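Long-range contacts in citryl-spermidine/3,4-dihydroxybenzoyl-citryl-spermidine:spermidine ligase (Bacillus anthracis, PDB 3TO3), which catalyses the ATP-dependent joining of spermidine to citryl-spermidine or its dihydroxybenzoyl derivative, a step in the biosynthesis of the siderophore petrobactin: residues R75-R80 with L520-A525; G409-L414 with Y528-E533; V430-A435 with F470-N475; G463-R468 with I501-E506. All coordinates share one frame; numbering follows the deposited sequence. Where two conformers were deposited one is given.

Contact 1. Residues R75-R80 with L520-A525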
# COMPACT_ATOMS: atom_id res chain seq x y z
N ARG B 75 -21.39 -8.36 -31.08
CA ARG B 75 -22.18 -9.60 -31.01
C ARG B 75 -23.62 -9.36 -30.67
O ARG B 75 -23.93 -8.44 -29.92
CB ARG B 75 -21.63 -10.45 -29.90
CG ARG B 75 -20.18 -10.62 -29.99
CD ARG B 75 -19.98 -11.91 -30.70
NE ARG B 75 -18.96 -12.60 -29.97
CZ ARG B 75 -18.90 -13.91 -29.81
NH1 ARG B 75 -19.84 -14.71 -30.33
NH2 ARG B 75 -17.89 -14.39 -29.11
N ILE B 76 -24.52 -10.20 -31.20
CA ILE B 76 -25.93 -10.02 -30.90
C ILE B 76 -26.20 -10.20 -29.41
O ILE B 76 -27.25 -9.74 -28.92
CB ILE B 76 -26.87 -10.93 -31.73
CG1 ILE B 76 -26.94 -12.31 -31.10
CG2 ILE B 76 -26.43 -11.03 -33.17
CD1 ILE B 76 -28.20 -13.00 -31.42
N THR B 77 -25.25 -10.75 -28.65
CA THR B 77 -25.54 -10.94 -27.25
C THR B 77 -25.11 -9.63 -26.55
O THR B 77 -23.99 -9.47 -26.10
CB THR B 77 -24.66 -12.15 -26.73
OG1 THR B 77 -25.17 -13.38 -27.26
CG2 THR B 77 -24.57 -12.25 -25.18
N PHE B 78 -26.11 -8.79 -26.31
CA PHE B 78 -25.97 -7.48 -25.65
C PHE B 78 -25.03 -6.51 -26.30
O PHE B 78 -24.62 -5.55 -25.66
CB PHE B 78 -25.63 -7.65 -24.17
CG PHE B 78 -26.65 -8.44 -23.43
CD1 PHE B 78 -27.83 -7.85 -23.06
CD2 PHE B 78 -26.48 -9.79 -23.21
CE1 PHE B 78 -28.81 -8.57 -22.42
CE2 PHE B 78 -27.47 -10.51 -22.56
CZ PHE B 78 -28.63 -9.90 -22.18
N GLY B 79 -24.74 -6.72 -27.58
CA GLY B 79 -23.76 -5.91 -28.28
C GLY B 79 -22.35 -6.03 -27.74
O GLY B 79 -21.54 -5.15 -27.99
N ARG B 80 -22.03 -7.09 -27.01
CA ARG B 80 -20.67 -7.22 -26.48
C ARG B 80 -19.65 -7.22 -27.64
O ARG B 80 -19.92 -7.68 -28.75
CB ARG B 80 -20.52 -8.49 -25.68
CG ARG B 80 -21.37 -8.61 -24.45
CD ARG B 80 -20.70 -7.98 -23.30
NE ARG B 80 -19.38 -8.54 -23.02
CZ ARG B 80 -19.15 -9.58 -22.22
NH1 ARG B 80 -20.16 -10.22 -21.62
NH2 ARG B 80 -17.90 -9.98 -22.03
N LEU B 520 -21.58 -18.16 -21.47
CA LEU B 520 -21.81 -19.52 -22.01
C LEU B 520 -22.22 -19.48 -23.51
O LEU B 520 -21.71 -20.25 -24.30
CB LEU B 520 -22.86 -20.27 -21.18
CG LEU B 520 -23.16 -21.73 -21.54
CD1 LEU B 520 -21.89 -22.64 -21.41
CD2 LEU B 520 -24.31 -22.24 -20.68
N ALA B 521 -23.13 -18.58 -23.87
CA ALA B 521 -23.54 -18.41 -25.26
C ALA B 521 -22.33 -18.13 -26.16
O ALA B 521 -22.23 -18.64 -27.27
CB ALA B 521 -24.58 -17.30 -25.39
N PHE B 522 -21.40 -17.33 -25.67
CA PHE B 522 -20.15 -17.12 -26.41
C PHE B 522 -19.33 -18.39 -26.64
O PHE B 522 -18.77 -18.60 -27.71
CB PHE B 522 -19.27 -16.09 -25.68
CG PHE B 522 -19.82 -14.70 -25.71
CD1 PHE B 522 -20.50 -14.23 -26.81
CD2 PHE B 522 -19.65 -13.86 -24.62
CE1 PHE B 522 -20.99 -12.95 -26.82
CE2 PHE B 522 -20.15 -12.60 -24.62
CZ PHE B 522 -20.82 -12.14 -25.72
N VAL B 523 -19.23 -19.23 -25.61
CA VAL B 523 -18.48 -20.46 -25.68
C VAL B 523 -19.15 -21.42 -26.65
O VAL B 523 -18.50 -22.01 -27.50
CB VAL B 523 -18.32 -21.10 -24.29
CG1 VAL B 523 -17.83 -22.51 -24.44
CG2 VAL B 523 -17.33 -20.31 -23.46
N LEU B 524 -20.46 -21.52 -26.58
CA LEU B 524 -21.17 -22.42 -27.45
C LEU B 524 -21.00 -21.99 -28.91
O LEU B 524 -20.71 -22.84 -29.76
CB LEU B 524 -22.65 -22.54 -27.04
CG LEU B 524 -22.88 -23.18 -25.67
CD1 LEU B 524 -24.37 -23.34 -25.43
CD2 LEU B 524 -22.16 -24.55 -25.48
N ALA B 525 -21.17 -20.70 -29.20
CA ALA B 525 -20.96 -20.18 -30.56
C ALA B 525 -19.53 -20.42 -31.10
O ALA B 525 -19.34 -20.89 -32.23
CB ALA B 525 -21.29 -18.69 -30.67

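Contact 2. Residues G409-L414 with Y528-E533. With EDO (1,2-ethanediol), chain H.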
# COMPACT_ATOMS: atom_id res chain seq x y z
N GLY B 409 -26.07 -34.04 -25.49
CA GLY B 409 -26.46 -33.18 -26.59
C GLY B 409 -26.54 -31.74 -26.09
O GLY B 409 -26.86 -31.51 -24.93
N ILE B 410 -26.27 -30.79 -26.96
CA ILE B 410 -26.14 -29.41 -26.55
C ILE B 410 -27.48 -28.79 -26.23
O ILE B 410 -27.65 -28.19 -25.16
CB ILE B 410 -25.45 -28.58 -27.64
CG1 ILE B 410 -23.99 -29.00 -27.79
CG2 ILE B 410 -25.52 -27.10 -27.33
CD1 ILE B 410 -23.20 -28.10 -28.75
N GLU B 411 -28.42 -28.92 -27.16
CA GLU B 411 -29.72 -28.32 -26.94
C GLU B 411 -30.36 -28.93 -25.70
O GLU B 411 -30.90 -28.19 -24.88
CB GLU B 411 -30.64 -28.48 -28.15
CG GLU B 411 -31.99 -27.78 -27.96
CD GLU B 411 -32.98 -27.98 -29.10
OE1 GLU B 411 -34.19 -27.79 -28.86
OE2 GLU B 411 -32.57 -28.33 -30.23
N ASN B 412 -30.30 -30.24 -25.53
CA ASN B 412 -30.90 -30.84 -24.33
C ASN B 412 -30.25 -30.37 -23.05
O ASN B 412 -30.94 -30.18 -22.05
CB ASN B 412 -30.87 -32.37 -24.35
CG ASN B 412 -31.64 -32.93 -25.49
OD1 ASN B 412 -32.55 -32.27 -26.02
ND2 ASN B 412 -31.28 -34.15 -25.92
N TRP B 413 -28.93 -30.23 -23.07
CA TRP B 413 -28.21 -29.85 -21.87
C TRP B 413 -28.55 -28.40 -21.53
O TRP B 413 -28.82 -28.07 -20.39
CB TRP B 413 -26.70 -30.02 -22.06
CG TRP B 413 -25.91 -29.83 -20.80
CD1 TRP B 413 -25.61 -30.79 -19.86
CD2 TRP B 413 -25.34 -28.61 -20.33
NE1 TRP B 413 -24.88 -30.24 -18.85
CE2 TRP B 413 -24.69 -28.91 -19.10
CE3 TRP B 413 -25.29 -27.30 -20.83
CZ2 TRP B 413 -24.02 -27.93 -18.36
CZ3 TRP B 413 -24.64 -26.34 -20.11
CH2 TRP B 413 -24.00 -26.66 -18.88
N LEU B 414 -28.57 -27.54 -22.53
CA LEU B 414 -28.86 -26.12 -22.32
C LEU B 414 -30.30 -25.91 -21.82
O LEU B 414 -30.54 -25.11 -20.93
CB LEU B 414 -28.59 -25.32 -23.59
CG LEU B 414 -28.87 -23.83 -23.59
CD1 LEU B 414 -28.05 -23.08 -22.52
CD2 LEU B 414 -28.62 -23.27 -24.98
N TYR B 528 -18.58 -24.66 -30.53
CA TYR B 528 -19.50 -25.57 -31.19
C TYR B 528 -20.30 -25.07 -32.38
O TYR B 528 -21.12 -25.81 -32.91
CB TYR B 528 -20.35 -26.30 -30.15
CG TYR B 528 -19.52 -26.85 -29.00
CD1 TYR B 528 -18.79 -28.01 -29.14
CD2 TYR B 528 -19.42 -26.18 -27.79
CE1 TYR B 528 -18.01 -28.52 -28.11
CE2 TYR B 528 -18.63 -26.69 -26.73
CZ TYR B 528 -17.94 -27.86 -26.91
OH TYR B 528 -17.16 -28.40 -25.91
N GLU B 529 -20.15 -23.80 -32.74
CA GLU B 529 -20.96 -23.26 -33.84
C GLU B 529 -22.44 -23.26 -33.49
O GLU B 529 -23.29 -23.30 -34.38
CB GLU B 529 -20.79 -24.05 -35.14
CG GLU B 529 -19.38 -24.46 -35.46
CD GLU B 529 -18.43 -23.29 -35.45
OE1 GLU B 529 -18.59 -22.40 -36.32
OE2 GLU B 529 -17.54 -23.25 -34.56
N TRP B 530 -22.76 -23.23 -32.21
CA TRP B 530 -24.13 -23.01 -31.78
C TRP B 530 -24.35 -21.49 -31.85
O TRP B 530 -23.66 -20.71 -31.19
CB TRP B 530 -24.34 -23.54 -30.37
CG TRP B 530 -25.75 -23.59 -29.96
CD1 TRP B 530 -26.45 -22.64 -29.27
CD2 TRP B 530 -26.65 -24.65 -30.21
NE1 TRP B 530 -27.74 -23.05 -29.09
CE2 TRP B 530 -27.89 -24.28 -29.66
CE3 TRP B 530 -26.53 -25.89 -30.84
CZ2 TRP B 530 -29.01 -25.10 -29.73
CZ3 TRP B 530 -27.64 -26.69 -30.92
CH2 TRP B 530 -28.87 -26.30 -30.36
N LYS B 531 -25.31 -21.10 -32.67
CA LYS B 531 -25.56 -19.70 -32.96
C LYS B 531 -26.14 -19.02 -31.74
O LYS B 531 -26.92 -19.62 -30.99
CB LYS B 531 -26.51 -19.56 -34.16
CG LYS B 531 -25.82 -19.58 -35.54
CD LYS B 531 -26.83 -19.74 -36.70
CE LYS B 531 -27.77 -18.54 -36.87
NZ LYS B 531 -27.08 -17.32 -37.42
N GLU B 532 -25.76 -17.76 -31.55
CA GLU B 532 -26.21 -16.98 -30.42
C GLU B 532 -27.72 -16.78 -30.47
O GLU B 532 -28.38 -16.87 -29.42
CB GLU B 532 -25.47 -15.64 -30.33
CG GLU B 532 -24.00 -15.74 -29.82
CD GLU B 532 -23.22 -14.46 -30.15
OE1 GLU B 532 -23.44 -13.47 -29.44
OE2 GLU B 532 -22.44 -14.41 -31.14
N GLU B 533 -28.24 -16.55 -31.68
CA GLU B 533 -29.69 -16.47 -31.92
C GLU B 533 -30.44 -17.70 -31.37
O GLU B 533 -31.43 -17.54 -30.67
CB GLU B 533 -30.01 -16.28 -33.42
CG GLU B 533 -29.38 -15.03 -34.03
CD GLU B 533 -27.89 -15.20 -34.40
OE1 GLU B 533 -27.16 -15.97 -33.73
OE2 GLU B 533 -27.45 -14.57 -35.39
C1 EDO H . -27.83 -23.40 -35.32
O1 EDO H . -27.35 -22.10 -35.01
C2 EDO H . -27.58 -24.26 -34.09
O2 EDO H . -27.30 -25.58 -34.57

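Contact 3. Residues V430-A435 with F470-N475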
# COMPACT_ATOMS: atom_id res chain seq x y z
N VAL B 430 -40.04 -12.47 -10.07
CA VAL B 430 -41.41 -12.16 -10.50
C VAL B 430 -42.49 -12.50 -9.47
O VAL B 430 -43.46 -11.75 -9.25
CB VAL B 430 -41.72 -12.85 -11.83
CG1 VAL B 430 -43.12 -12.51 -12.31
CG2 VAL B 430 -40.63 -12.52 -12.90
N GLU B 431 -42.35 -13.66 -8.85
CA GLU B 431 -43.36 -14.06 -7.88
C GLU B 431 -43.11 -13.36 -6.57
O GLU B 431 -44.04 -13.02 -5.87
CB GLU B 431 -43.37 -15.59 -7.68
CG GLU B 431 -44.16 -16.06 -6.45
CD GLU B 431 -45.50 -16.70 -6.81
OE1 GLU B 431 -45.52 -17.92 -7.12
OE2 GLU B 431 -46.53 -15.98 -6.77
N HIS B 432 -41.84 -13.25 -6.18
CA HIS B 432 -41.50 -12.65 -4.89
C HIS B 432 -40.98 -11.21 -4.82
O HIS B 432 -40.84 -10.68 -3.72
CB HIS B 432 -40.58 -13.61 -4.14
CG HIS B 432 -41.20 -14.95 -3.94
ND1 HIS B 432 -42.20 -15.17 -3.02
CD2 HIS B 432 -41.01 -16.13 -4.58
CE1 HIS B 432 -42.59 -16.42 -3.08
NE2 HIS B 432 -41.89 -17.03 -4.02
N GLY B 433 -40.73 -10.58 -5.96
CA GLY B 433 -40.00 -9.31 -6.00
C GLY B 433 -38.62 -9.28 -5.34
O GLY B 433 -38.20 -8.26 -4.80
N ILE B 434 -37.89 -10.38 -5.40
CA ILE B 434 -36.60 -10.44 -4.75
C ILE B 434 -35.52 -10.74 -5.79
O ILE B 434 -35.56 -11.78 -6.44
CB ILE B 434 -36.59 -11.56 -3.72
CG1 ILE B 434 -37.55 -11.23 -2.58
CG2 ILE B 434 -35.21 -11.78 -3.17
CD1 ILE B 434 -37.57 -12.29 -1.52
N ALA B 435 -34.54 -9.85 -5.96
CA ALA B 435 -33.48 -10.16 -6.91
C ALA B 435 -32.19 -10.45 -6.16
O ALA B 435 -31.59 -9.57 -5.55
CB ALA B 435 -33.30 -9.04 -7.87
N PHE B 470 -43.69 -5.79 -4.59
CA PHE B 470 -43.84 -7.15 -5.10
C PHE B 470 -43.84 -8.27 -4.03
O PHE B 470 -44.11 -9.43 -4.35
CB PHE B 470 -42.77 -7.47 -6.15
CG PHE B 470 -43.12 -7.04 -7.55
CD1 PHE B 470 -44.05 -6.01 -7.77
CD2 PHE B 470 -42.55 -7.66 -8.65
CE1 PHE B 470 -44.39 -5.63 -9.05
CE2 PHE B 470 -42.89 -7.29 -9.93
CZ PHE B 470 -43.81 -6.28 -10.14
N LEU B 471 -43.51 -7.95 -2.79
CA LEU B 471 -43.37 -9.00 -1.79
C LEU B 471 -44.69 -9.74 -1.54
O LEU B 471 -45.75 -9.12 -1.50
CB LEU B 471 -42.81 -8.43 -0.48
CG LEU B 471 -41.52 -7.61 -0.64
CD1 LEU B 471 -41.15 -6.92 0.65
CD2 LEU B 471 -40.37 -8.49 -1.15
N LYS B 472 -44.63 -11.06 -1.42
CA LYS B 472 -45.83 -11.85 -1.16
C LYS B 472 -46.38 -11.42 0.19
O LYS B 472 -47.60 -11.28 0.34
CB LYS B 472 -45.54 -13.36 -1.18
CG LYS B 472 -46.31 -14.17 -2.24
CD LYS B 472 -46.59 -15.59 -1.70
CE LYS B 472 -46.55 -16.67 -2.79
NZ LYS B 472 -45.96 -17.97 -2.28
N GLU B 473 -45.50 -11.22 1.16
CA GLU B 473 -45.90 -10.55 2.39
C GLU B 473 -44.98 -9.37 2.76
O GLU B 473 -43.85 -9.56 3.21
CB GLU B 473 -45.98 -11.58 3.52
CG GLU B 473 -45.31 -12.90 3.16
CD GLU B 473 -45.50 -13.98 4.22
OE1 GLU B 473 -44.59 -14.82 4.39
OE2 GLU B 473 -46.57 -13.99 4.87
N MSE B 474 -45.50 -8.16 2.63
CA MSE B 474 -44.68 -6.95 2.76
C MSE B 474 -44.30 -6.71 4.20
O MSE B 474 -43.36 -5.96 4.48
CB MSE B 474 -45.43 -5.73 2.23
CG MSE B 474 -45.99 -5.89 0.83
SE MSE B 474 -46.81 -4.25 0.18
CE MSE B 474 -47.72 -4.97 -1.39
N ASN B 475 -45.06 -7.32 5.10
CA ASN B 475 -44.86 -7.17 6.53
C ASN B 475 -43.95 -8.24 7.14
O ASN B 475 -43.62 -8.18 8.33
CB ASN B 475 -46.22 -7.16 7.24
CG ASN B 475 -47.07 -8.34 6.84
OD1 ASN B 475 -46.76 -9.06 5.89
ND2 ASN B 475 -48.17 -8.55 7.56

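Contact 4. Residues G463-R468 with I501-E506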
# COMPACT_ATOMS: atom_id res chain seq x y z
N GLY B 463 -25.30 -8.47 -1.71
CA GLY B 463 -25.85 -8.25 -3.05
C GLY B 463 -27.34 -8.00 -3.28
O GLY B 463 -27.73 -7.20 -4.15
N LEU B 464 -28.16 -8.68 -2.50
CA LEU B 464 -29.60 -8.71 -2.68
C LEU B 464 -30.32 -7.34 -2.80
O LEU B 464 -30.08 -6.40 -2.04
CB LEU B 464 -30.17 -9.53 -1.53
CG LEU B 464 -31.65 -9.68 -1.32
CD1 LEU B 464 -31.86 -10.97 -0.54
CD2 LEU B 464 -32.18 -8.48 -0.56
N GLU B 465 -31.19 -7.25 -3.79
CA GLU B 465 -32.13 -6.16 -3.91
C GLU B 465 -33.57 -6.69 -3.86
O GLU B 465 -33.83 -7.84 -4.22
CB GLU B 465 -31.88 -5.39 -5.21
CG GLU B 465 -30.53 -4.69 -5.22
CD GLU B 465 -30.31 -3.77 -6.43
OE1 GLU B 465 -31.18 -3.70 -7.33
OE2 GLU B 465 -29.25 -3.12 -6.48
N PHE B 466 -34.51 -5.86 -3.43
CA PHE B 466 -35.91 -6.23 -3.48
C PHE B 466 -36.82 -5.02 -3.74
O PHE B 466 -36.45 -3.88 -3.47
CB PHE B 466 -36.35 -6.98 -2.22
CG PHE B 466 -36.43 -6.13 -1.00
CD1 PHE B 466 -37.55 -5.35 -0.75
CD2 PHE B 466 -35.40 -6.13 -0.07
CE1 PHE B 466 -37.64 -4.57 0.39
CE2 PHE B 466 -35.47 -5.35 1.08
CZ PHE B 466 -36.59 -4.57 1.31
N TYR B 467 -37.99 -5.30 -4.31
CA TYR B 467 -38.94 -4.26 -4.63
C TYR B 467 -40.16 -4.51 -3.75
O TYR B 467 -40.91 -5.46 -3.97
CB TYR B 467 -39.31 -4.29 -6.12
CG TYR B 467 -40.24 -3.16 -6.52
CD1 TYR B 467 -39.90 -1.83 -6.27
CD2 TYR B 467 -41.48 -3.41 -7.12
CE1 TYR B 467 -40.75 -0.80 -6.61
CE2 TYR B 467 -42.34 -2.37 -7.48
CZ TYR B 467 -41.97 -1.07 -7.22
OH TYR B 467 -42.83 -0.03 -7.56
N ARG B 468 -40.36 -3.63 -2.78
CA ARG B 468 -41.32 -3.85 -1.69
C ARG B 468 -42.74 -4.15 -2.17
O ARG B 468 -43.39 -5.06 -1.66
CB ARG B 468 -41.30 -2.65 -0.73
CG ARG B 468 -42.19 -2.80 0.50
CD ARG B 468 -41.97 -1.65 1.48
NE ARG B 468 -40.67 -1.79 2.14
CZ ARG B 468 -40.50 -2.27 3.37
NH1 ARG B 468 -41.56 -2.65 4.08
NH2 ARG B 468 -39.27 -2.37 3.88
N ILE B 501 -39.00 -0.26 -9.89
CA ILE B 501 -39.22 -1.61 -10.37
C ILE B 501 -38.16 -2.04 -11.40
O ILE B 501 -37.93 -3.25 -11.61
CB ILE B 501 -40.64 -1.72 -10.93
CG1 ILE B 501 -40.98 -3.16 -11.30
CG2 ILE B 501 -40.82 -0.78 -12.13
CD1 ILE B 501 -42.47 -3.33 -11.50
N GLU B 502 -37.52 -1.07 -12.04
CA GLU B 502 -36.45 -1.38 -13.00
C GLU B 502 -35.27 -2.07 -12.36
O GLU B 502 -34.49 -2.76 -13.04
CB GLU B 502 -35.97 -0.14 -13.76
CG GLU B 502 -36.97 0.39 -14.80
CD GLU B 502 -38.09 1.24 -14.19
OE1 GLU B 502 -38.05 1.52 -12.96
OE2 GLU B 502 -39.01 1.62 -14.93
N CYS B 503 -35.13 -1.91 -11.04
CA CYS B 503 -34.09 -2.62 -10.28
C CYS B 503 -34.17 -4.10 -10.62
O CYS B 503 -33.16 -4.77 -10.83
CB CYS B 503 -34.25 -2.42 -8.75
SG CYS B 503 -35.15 -3.73 -7.74
N LEU B 504 -35.39 -4.61 -10.70
CA LEU B 504 -35.59 -6.06 -10.93
C LEU B 504 -35.23 -6.48 -12.35
O LEU B 504 -34.54 -7.48 -12.59
CB LEU B 504 -37.02 -6.50 -10.58
CG LEU B 504 -37.62 -6.19 -9.20
CD1 LEU B 504 -39.08 -6.62 -9.16
CD2 LEU B 504 -36.84 -6.87 -8.09
N GLN B 505 -35.70 -5.71 -13.32
CA GLN B 505 -35.34 -5.99 -14.69
C GLN B 505 -33.83 -5.92 -14.84
O GLN B 505 -33.22 -6.81 -15.43
CB GLN B 505 -36.02 -5.00 -15.61
CG GLN B 505 -35.60 -5.06 -17.04
CD GLN B 505 -35.67 -3.69 -17.65
OE1 GLN B 505 -35.13 -2.74 -17.09
NE2 GLN B 505 -36.38 -3.56 -18.76
N GLU B 506 -33.19 -4.90 -14.30
CA GLU B 506 -31.75 -4.82 -14.47
C GLU B 506 -30.99 -5.98 -13.83
O GLU B 506 -30.01 -6.45 -14.40
CB GLU B 506 -31.22 -3.47 -14.04
CG GLU B 506 -31.75 -2.33 -14.90
CD GLU B 506 -31.72 -0.98 -14.17
OE1 GLU B 506 -31.35 -0.94 -12.97
OE2 GLU B 506 -32.07 0.03 -14.80

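Contact 1. Residues R75-R80 with L520-A525
A beta hairpin whose type I' turn runs from T77 to R80 closes round the ring of F522, which stands out from helix 502-528. Two arginines approach the ring at different attitudes. The R75 guanidinium places its face towards it, with F522 CD1 3.4 Å from R75 CZ, over the centre of the group, but the planes are 41° apart and do not stack in parallel. R80 is bent so that its aliphatic root and one face of its guanidinium both pack. Its CB lies 3.7 Å from F522 CZ and CG meets the ring edge in plane, while the guanidinium, nearly perpendicular at 88° to the ring plane, turns a face to F522 CE2. Between them, T77 CG2, anti to the backbone N, reaches F522 CZ at 3.8 Å; this same torsion leaves OG1 to bond with E532. The charged ends have carboxylate partners outside the two segments: R75 with D526 and, on helix 532-547, E532; R80 with E519, just before L520. These bonds probably fix how the guanidinium groups are turned. The whole is a type I' turn of an antiparallel hairpin, strands 65-74 and 81-83, docked on a helix by an aromatic ring flanked by arginines.

Contact 2. Residues G409-L414 with Y528-E533
I410, in the first turn of helix 410-432, packs against Y528, the last residue of helix 502-528, and W530 in the short connection to helix 532-547. The motif is this connection between two consecutive helices, covered by the start of a third, G409 being the N-cap residue of that third helix. On the tight side the two branches of I410 divide the work. CD1 presses on Y528 CB at 3.6 Å, whereas CG2 makes a CH-pi contact over the face of W530, 4.0 Å from the centroid of the six-membered ring and 19° off its normal. With CG1 beside the backbone N (chi1 -68°), CG2 is anti to that N, and the I410 and W530 side chains lie alongside, pointing in opposing directions. E411 CB adds to the apolar packing at 3.6 Å from W530 CH2. L414 CD2 comes less close to the indole nitrogen. L405, on the preceding helix, touches both I410 and Y528, whose hydroxyl bonds to D402.

The looser side is more polar. The E411 chain extends away to a salt bridge with R415. A molecule of 1,2-ethanediol, probably from the crystallisation liquor, lies over the indole face opposite I410. Its O1 is poorly placed, but its C2 sits 3.8 Å from W530 CE3.

Contact 3. Residues V430-A435 with F470-N475
The carbonyl O of H432 is approached by two groups of L471 where helix 410-432 ends and the chain turns into strand 434-435. This helix-to-strand junction is packed against the loop that follows strand 465-467, and the loop meets it largely through carbon. L471 CA lies 3.6 Å from H432 O in a CA-H...O contact with an angle of 157° at the hydrogen, and L471 CD2 comes to 3.4 Å from the same oxygen. The methyl also bridges to I434 CG1, crossing that side chain at about a right angle. Beside this point the main chains come very close. G433, which takes a positive phi on leaving the helix, has no side chain to keep them apart, and its CA lies 3.3 Å from F470 CB, near the plane of the F470 ring and at its edge. R556 ties the two segments from outside, donating to both V430 O and F470 O and meeting the F470 ring in a cation-pi contact.

Towards the surface the packing turns looser and polar. K472 NZ stays 4.9 Å from E431 OE1, too far for a salt bridge, although opposite charges may still attract weakly. The H432 ring is held from its far end by D335, which bonds to NE2. E431 CG lies over one face of the imidazole, and K472 NZ stands at its edge, 3.8 Å from H432 CE1.

Contact 4. Residues G463-R468 with I501-E506
Y467 carries most of this contact between strand 465-467 and the beginning of helix 502-528, a strand laid against a helix start with a tyrosine as the main link. The short axes approach to 8.2 Å and run at 136° to each other, so the helix crosses the strand in a roughly opposed direction. At its root, Y467 CB touches the branched end of L504, nearest to CD1 at 3.8 Å. From there CG is anti to the backbone N (chi1 -176°), which carries the ring from L504 towards I501. Along one side of the ring, CD1 and CE1 run past the main chain of I501, with CE1 3.8 Å from I501 N. Across the ring, CE2 lies 3.9 Å from I501 CB, and CZ meets both CB and N. The close contact with the helix start ends there, short of the OH at the tip. I501 thus covers one face: I501 CB makes a CH-pi contact 4.1 Å from the centroid of the Y467 ring, 19° off the ring normal. F470 packs edge-to-face with Y467 and also touches I501.

Closer to the start of the strand, E465 stretches out until its OE1 lies 3.6 Å from C503 CB; the sulfur was modelled in two places and supports no firm claim. E506, further along the helix, pairs with R500, and its carboxylate stays well away from that of E465. The mainly apolar and aromatic chemistry suggests that, between these two segments, shape and dispersion contribute more than charge pairing or hydrogen bonding.

The four contacts form two pairs joined by long helices. Contacts 1 and 2, with centres 12 Å apart, share E532: its OE2 lies 2.7 Å from R75 NH1, so the helix after the linker of contact 2 also receives the hairpin of contact 1. Contacts 3 and 4, 10 Å apart between centres, meet in a three-stranded sheet, where A435 N is 2.8 Å from E465 O. Helix 502-528 runs from contact 4 to contact 1, about 25 Å between centres, and helix 410-432 from contact 2 to contact 3, about 33 Å. None is part of the ATP pocket, yet the F522 side chain is about 7 Å from that of the ATP-binding Y391, and the E465 side chain about 14 Å from the magnesium ion.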